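Local coordinates for MdbA protein (Corynebacterium matruchotii ATCC 14266, PDB 6BO0), which is a thiol-disulfide oxidoreductase of the DsbA family and probably catalyses disulfide bond formation in exported proteins, at residues A[108-111]-A[112-116]; A[192-195]-A[196-199]. All coordinates share one frame; numbering follows the deposited sequence.

Contacts 1 and 2 are both local, one within helix 106-118 and the other in the last turns of the chain, and they lie in series. Their centres are about 21 Å apart and their nearest atoms about 8 Å, with no direct touch. Helix 51-68 joins them: Met63 on that helix meets Trp110 and Arg113 of contact 1 as well as Trp195 of contact 2. Contact 1 sits near the middle of the chain, its centre about 7 Å from that of the chain, against about 18 Å for contact 2. Cys49, found oxidised to S-hydroxycysteine, lies just ahead of helix 51-68 and is probably the first cysteine of the family's redox-active CXXC motif.

Contact 1 of 2, residues A[108-111]-A[112-116]; sequences VYWN and FRTML
Arg113 runs at a slant across Tyr109, one helical turn earlier. Its CB lies over one face of that ring, and farther out Arg113 CD meets Tyr109 OH at 3.7 Å. With CG anti to the backbone N (chi1 173°) and the chain stretched out as far as NE, the arginine carries its guanidinium past the phenol, the two planes 29° apart. Salt bridges to Glu45 and Asp60 hold the head there and would be expected to keep its charge balanced in a buried setting. The backbone bond from Arg113 N to Tyr109 O (2.8 Å) ties the same pair, and Phe112 N binds Val108 O (2.9 Å). Helix 106-118 belongs to the helical insertion that splits the thioredoxin fold in DsbA-like proteins, here placed between strands 72-78 and 181-184. Phe112 turns toward helix 89-103, touching Ala96 and Ile100, while Met115 CE rests 3.6 Å above one face of the Phe112 ring, displaced toward the rim.

Packing is looser on the side of Thr114, which is partly exposed. Its OG1 lies above the Trp110 face but stays 4.0 Å from Trp110 NE1, whose hydrogen bond goes instead to Glu15. Trp110 O is the polar focus here: it accepts from Thr114 N (3.0 Å, 165°), and Thr114 OG1 lies close as well, though its proton has another acceptor within reach. A water also donates to Trp110 O while accepting from Arg113 NH1 at 2.8 Å. This water lies in the guanidinium plane, at its edge, and over the centre of one face of the Trp110 indole, bridging the helix backbone to the buried arginine.

Contact 2 of 2, residues A[192-195]-A[196-199]; sequences NATW and PSQI
The backbone of residues 192-199 coils through successive bonds that each reach back three residues. From a 3-10 start at Asn192 and Ala193, Ser197 N binds Thr194 O and Gln198 N binds Trp195 O (2.9 Å), each donor standing well above the plane of its carbonyl; Ile199 N then binds Pro196 O. The Ser197 N bond to Thr194 O is bent, 135° at the hydrogen. Thr194 O is gripped a second time by Ser197 OG, which donates at 2.7 Å from within the carbonyl plane. A chi1 of 72°, setting OG between the backbone N and the carbonyl carbon, folds the hydroxyl back onto this oxygen.

Pro196 CD stands over one face of the Trp195 indole, making a CH-pi contact with the five-membered ring, 3.5 Å from its centroid and 18° off the normal, the two side chains crossing at about a right angle. At the benzo end Ile199 CG1 arrives at the edge, near the ring plane, 4.0 Å from Trp195 CZ3. On the exposed side a water donates to Thr194 OG1 and accepts from Gln198 NE2 (2.9 Å), while Glu191 is a further partner of the threonine hydroxyl.

The buried indole presses on Val41, Ile43 and Val182 of the sheet and on Met63 of helix 51-68, whose Asp62 and Leu66 meet Pro196. These 3-10-like turns thus pack against the sheet and helix 51-68 at the C-terminal end of the chain, probably in the place of the C-terminal helix of the thioredoxin fold.

Contact 1 of 2, residues A[108-111]-A[112-116]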
ATOM      1  N   VAL A 108       4.620  -0.318  10.793  1.00 13.04           N
ATOM      2  CA  VAL A 108       4.438  -1.694  10.341  1.00 12.23           C
ATOM      3  C   VAL A 108       3.807  -1.695   8.951  1.00 11.59           C
ATOM      4  O   VAL A 108       4.219  -2.465   8.074  1.00 12.02           O
ATOM      5  CB  VAL A 108       3.624  -2.496  11.372  1.00 13.07           C
ATOM      6  CG1 VAL A 108       3.343  -3.900  10.857  1.00 13.15           C
ATOM      7  CG2 VAL A 108       4.359  -2.587  12.679  1.00 14.64           C
ATOM      8  N   TYR A 109       2.829  -0.823   8.731  1.00 11.70           N
ATOM      9  CA  TYR A 109       2.211  -0.713   7.415  1.00 11.18           C
ATOM     10  C   TYR A 109       3.250  -0.395   6.335  1.00 11.43           C
ATOM     11  O   TYR A 109       3.301  -1.041   5.285  1.00 11.30           O
ATOM     12  CB  TYR A 109       1.103   0.347   7.413  1.00 11.94           C
ATOM     13  CG  TYR A 109       0.572   0.559   6.017  1.00 11.22           C
ATOM     14  CD1 TYR A 109      -0.235  -0.380   5.399  1.00 11.15           C
ATOM     15  CD2 TYR A 109       0.942   1.658   5.278  1.00 13.14           C
ATOM     16  CE1 TYR A 109      -0.681  -0.214   4.091  1.00 11.11           C
ATOM     17  CE2 TYR A 109       0.525   1.829   3.963  1.00 12.89           C
ATOM     18  CZ  TYR A 109      -0.290   0.902   3.380  1.00 11.70           C
ATOM     19  OH  TYR A 109      -0.690   1.100   2.084  1.00 12.80           O
ATOM     20  N   TRP A 110       4.053   0.633   6.585  1.00 11.62           N
ATOM     21  CA  TRP A 110       5.032   1.071   5.607  1.00 11.99           C
ATOM     22  C   TRP A 110       6.007  -0.046   5.251  1.00 11.70           C
ATOM     23  O   TRP A 110       6.281  -0.313   4.073  1.00 12.64           O
ATOM     24  CB  TRP A 110       5.788   2.280   6.171  1.00 13.34           C
ATOM     25  CG  TRP A 110       6.812   2.807   5.253  1.00 14.09           C
ATOM     26  CD1 TRP A 110       8.141   2.486   5.223  1.00 16.56           C
ATOM     27  CD2 TRP A 110       6.605   3.707   4.178  1.00 15.63           C
ATOM     28  NE1 TRP A 110       8.778   3.145   4.203  1.00 18.02           N
ATOM     29  CE2 TRP A 110       7.854   3.906   3.549  1.00 16.03           C
ATOM     30  CE3 TRP A 110       5.497   4.381   3.688  1.00 15.98           C
ATOM     31  CZ2 TRP A 110       7.999   4.739   2.458  1.00 17.99           C
ATOM     32  CZ3 TRP A 110       5.660   5.214   2.604  1.00 20.55           C
ATOM     33  CH2 TRP A 110       6.893   5.382   2.013  1.00 18.41           C
ATOM     34  N   ASN A 111       6.538  -0.696   6.275  1.00 11.96           N
ATOM     35  CA  ASN A 111       7.486  -1.772   6.043  1.00 12.34           C
ATOM     36  C   ASN A 111       6.849  -2.991   5.361  1.00 11.75           C
ATOM     37  O   ASN A 111       7.468  -3.624   4.501  1.00 11.94           O
ATOM     38  CB  ASN A 111       8.204  -2.165   7.332  1.00 14.24           C
ATOM     39  CG  ASN A 111       9.225  -1.143   7.754  1.00 15.12           C
ATOM     40  OD1 ASN A 111      10.069  -0.758   6.959  1.00 15.99           O
ATOM     41  ND2 ASN A 111       9.136  -0.673   8.989  1.00 18.36           N
ATOM     42  N   PHE A 112       5.602  -3.301   5.712  1.00 10.82           N
ATOM     43  CA  PHE A 112       4.893  -4.413   5.088  1.00 10.58           C
ATOM     44  C   PHE A 112       4.609  -4.121   3.618  1.00 10.79           C
ATOM     45  O   PHE A 112       4.791  -4.990   2.763  1.00 10.50           O
ATOM     46  CB  PHE A 112       3.619  -4.714   5.862  1.00 10.82           C
ATOM     47  CG  PHE A 112       2.985  -6.033   5.525  1.00  9.85           C
ATOM     48  CD1 PHE A 112       3.417  -7.189   6.125  1.00 10.77           C
ATOM     49  CD2 PHE A 112       1.939  -6.113   4.626  1.00 10.76           C
ATOM     50  CE1 PHE A 112       2.823  -8.408   5.846  1.00 11.27           C
ATOM     51  CE2 PHE A 112       1.312  -7.326   4.370  1.00 11.02           C
ATOM     52  CZ  PHE A 112       1.779  -8.467   4.977  1.00 11.27           C
ATOM     53  N   ARG A 113       4.191  -2.893   3.324  1.00 10.96           N
ATOM     54  CA  ARG A 113       3.959  -2.506   1.927  1.00 11.85           C
ATOM     55  C   ARG A 113       5.250  -2.602   1.124  1.00 11.82           C
ATOM     56  O   ARG A 113       5.254  -3.108  -0.005  1.00 12.14           O
ATOM     57  CB  ARG A 113       3.358  -1.103   1.850  1.00 12.15           C
ATOM     58  CG  ARG A 113       3.249  -0.557   0.446  1.00 12.15           C
ATOM     59  CD  ARG A 113       2.546   0.776   0.379  1.00 11.90           C
ATOM     60  NE  ARG A 113       2.579   1.321  -0.982  1.00 12.62           N
ATOM     61  CZ  ARG A 113       3.576   2.031  -1.498  1.00 12.58           C
ATOM     62  NH1 ARG A 113       4.628   2.360  -0.775  1.00 14.20           N
ATOM     63  NH2 ARG A 113       3.523   2.392  -2.772  1.00 14.05           N
ATOM     64  N   THR A 114       6.338  -2.093   1.682  1.00 12.33           N
ATOM     65  CA  THR A 114       7.635  -2.182   1.011  1.00 13.53           C
ATOM     66  C   THR A 114       8.003  -3.635   0.735  1.00 12.36           C
ATOM     67  O   THR A 114       8.449  -3.989  -0.362  1.00 13.82           O
ATOM     68  CB  THR A 114       8.734  -1.492   1.807  1.00 16.01           C
ATOM     69  OG1 THR A 114       8.412  -0.105   1.945  1.00 20.69           O
ATOM     70  CG2 THR A 114      10.099  -1.649   1.122  1.00 16.42           C
ATOM     71  N   MET A 115       7.835  -4.479   1.740  1.00 12.26           N
ATOM     72  CA  MET A 115       8.130  -5.884   1.583  1.00 12.32           C
ATOM     73  C   MET A 115       7.302  -6.507   0.462  1.00 11.31           C
ATOM     74  O   MET A 115       7.823  -7.218  -0.384  1.00 12.02           O
ATOM     75  CB  MET A 115       7.939  -6.589   2.932  1.00 12.69           C
ATOM     76  CG  MET A 115       8.148  -8.090   2.914  1.00 12.77           C
ATOM     77  SD  MET A 115       6.795  -9.064   2.277  1.00 13.79           S
ATOM     78  CE  MET A 115       5.520  -8.753   3.503  1.00 14.17           C
ATOM     79  N   LEU A 116       5.996  -6.243   0.453  1.00 10.36           N
ATOM     80  CA  LEU A 116       5.144  -6.873  -0.568  1.00 10.33           C
ATOM     81  C   LEU A 116       5.558  -6.461  -1.965  1.00 10.34           C
ATOM     82  O   LEU A 116       5.548  -7.276  -2.895  1.00 11.18           O
ATOM     83  CB  LEU A 116       3.685  -6.495  -0.364  1.00 10.41           C
ATOM     84  CG  LEU A 116       2.945  -7.103   0.842  1.00 10.18           C
ATOM     85  CD1 LEU A 116       1.574  -6.472   0.943  1.00 11.44           C
ATOM     86  CD2 LEU A 116       2.833  -8.596   0.723  1.00 11.48           C
TER
HETATM   87  O   HOH W   1       5.697   1.540   1.736  1.00 19.63           O

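Contact 2 of 2, residues A[192-195]-A[196-199]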
ATOM      1  N   ASN A 192       5.085   9.035 -13.755  1.00 18.45           N
ATOM      2  CA  ASN A 192       4.890   8.738 -12.345  1.00 18.55           C
ATOM      3  C   ASN A 192       6.168   8.605 -11.572  1.00 16.75           C
ATOM      4  O   ASN A 192       6.208   8.927 -10.408  1.00 17.51           O
ATOM      5  CB  ASN A 192       4.146   7.408 -12.189  1.00 22.17           C
ATOM      6  CG  ASN A 192       2.747   7.501 -12.616  1.00 21.11           C
ATOM      7  OD1 ASN A 192       2.152   6.526 -13.091  1.00 24.27           O
ATOM      8  ND2 ASN A 192       2.208   8.717 -12.551  1.00 22.78           N
ATOM      9  N   ALA A 193       7.205   8.082 -12.241  1.00 18.81           N
ATOM     10  CA  ALA A 193       8.465   7.756 -11.591  1.00 23.39           C
ATOM     11  C   ALA A 193       9.129   8.970 -10.974  1.00 20.06           C
ATOM     12  O   ALA A 193       9.957   8.799 -10.074  1.00 23.48           O
ATOM     13  CB  ALA A 193       9.410   7.099 -12.587  1.00 27.75           C
ATOM     14  N   THR A 194       8.791  10.180 -11.452  1.00 17.45           N
ATOM     15  CA  THR A 194       9.381  11.402 -10.929  1.00 18.28           C
ATOM     16  C   THR A 194       8.344  12.286 -10.234  1.00 16.69           C
ATOM     17  O   THR A 194       8.585  13.478 -10.029  1.00 17.32           O
ATOM     18  CB  THR A 194      10.119  12.186 -12.046  1.00 19.79           C
ATOM     19  OG1 THR A 194       9.164  12.624 -13.012  1.00 21.94           O
ATOM     20  CG2 THR A 194      11.187  11.334 -12.752  1.00 21.80           C
ATOM     21  N   TRP A 195       7.202  11.726  -9.815  1.00 15.37           N
ATOM     22  CA  TRP A 195       6.202  12.597  -9.208  1.00 14.28           C
ATOM     23  C   TRP A 195       6.699  13.376  -7.987  1.00 13.05           C
ATOM     24  O   TRP A 195       6.299  14.514  -7.814  1.00 13.53           O
ATOM     25  CB  TRP A 195       4.869  11.873  -8.934  1.00 14.25           C
ATOM     26  CG  TRP A 195       4.814  11.013  -7.696  1.00 13.26           C
ATOM     27  CD1 TRP A 195       4.884   9.653  -7.645  1.00 13.48           C
ATOM     28  CD2 TRP A 195       4.671  11.448  -6.328  1.00 12.85           C
ATOM     29  NE1 TRP A 195       4.786   9.211  -6.369  1.00 12.84           N
ATOM     30  CE2 TRP A 195       4.670  10.291  -5.529  1.00 12.54           C
ATOM     31  CE3 TRP A 195       4.543  12.692  -5.698  1.00 12.96           C
ATOM     32  CZ2 TRP A 195       4.547  10.355  -4.138  1.00 13.48           C
ATOM     33  CZ3 TRP A 195       4.444  12.753  -4.343  1.00 13.61           C
ATOM     34  CH2 TRP A 195       4.442  11.596  -3.565  1.00 13.83           C
ATOM     35  N   PRO A 196       7.585  12.796  -7.146  1.00 13.24           N
ATOM     36  CA  PRO A 196       7.999  13.581  -5.985  1.00 13.34           C
ATOM     37  C   PRO A 196       8.682  14.905  -6.379  1.00 14.46           C
ATOM     38  O   PRO A 196       8.564  15.889  -5.654  1.00 15.71           O
ATOM     39  CB  PRO A 196       8.941  12.629  -5.248  1.00 14.29           C
ATOM     40  CG  PRO A 196       8.349  11.275  -5.552  1.00 14.19           C
ATOM     41  CD  PRO A 196       8.065  11.408  -7.029  1.00 13.43           C
ATOM     42  N   SER A 197       9.339  14.927  -7.533  1.00 14.70           N
ATOM     43  CA  SER A 197      10.002  16.132  -8.005  1.00 16.29           C
ATOM     44  C   SER A 197       9.022  17.242  -8.388  1.00 15.58           C
ATOM     45  O   SER A 197       9.444  18.365  -8.646  1.00 18.44           O
ATOM     46  CB  SER A 197      10.935  15.818  -9.183  1.00 18.61           C
ATOM     47  OG  SER A 197      10.245  15.516 -10.369  1.00 19.87           O
ATOM     48  N   GLN A 198       7.735  16.944  -8.467  1.00 14.16           N
ATOM     49  CA  GLN A 198       6.717  18.004  -8.678  1.00 14.57           C
ATOM     50  C   GLN A 198       6.377  18.774  -7.443  1.00 14.85           C
ATOM     51  O   GLN A 198       5.734  19.811  -7.531  1.00 17.21           O
ATOM     52  CB  GLN A 198       5.444  17.381  -9.183  1.00 17.32           C
ATOM     53  CG  GLN A 198       5.696  16.584 -10.417  1.00 23.83           C
ATOM     54  CD  GLN A 198       4.828  16.893 -11.568  1.00 19.92           C
ATOM     55  OE1 GLN A 198       3.985  17.811 -11.549  1.00 21.52           O
ATOM     56  NE2 GLN A 198       5.012  16.125 -12.601  1.00 27.52           N
ATOM     57  N   ILE A 199       6.797  18.275  -6.283  1.00 13.95           N
ATOM     58  CA  ILE A 199       6.399  18.837  -5.020  1.00 14.09           C
ATOM     59  C   ILE A 199       7.540  19.689  -4.476  1.00 14.60           C
ATOM     60  O   ILE A 199       8.619  19.182  -4.175  1.00 19.52           O
ATOM     61  CB  ILE A 199       6.112  17.714  -3.992  1.00 15.28           C
ATOM     62  CG1 ILE A 199       5.153  16.667  -4.541  1.00 15.75           C
ATOM     63  CG2 ILE A 199       5.598  18.320  -2.676  1.00 15.19           C
ATOM     64  CD1 ILE A 199       3.766  17.174  -4.807  1.00 17.26           C
TER
HETATM   65  O   HOH W   2       6.675  13.715 -12.758  1.00 21.90           O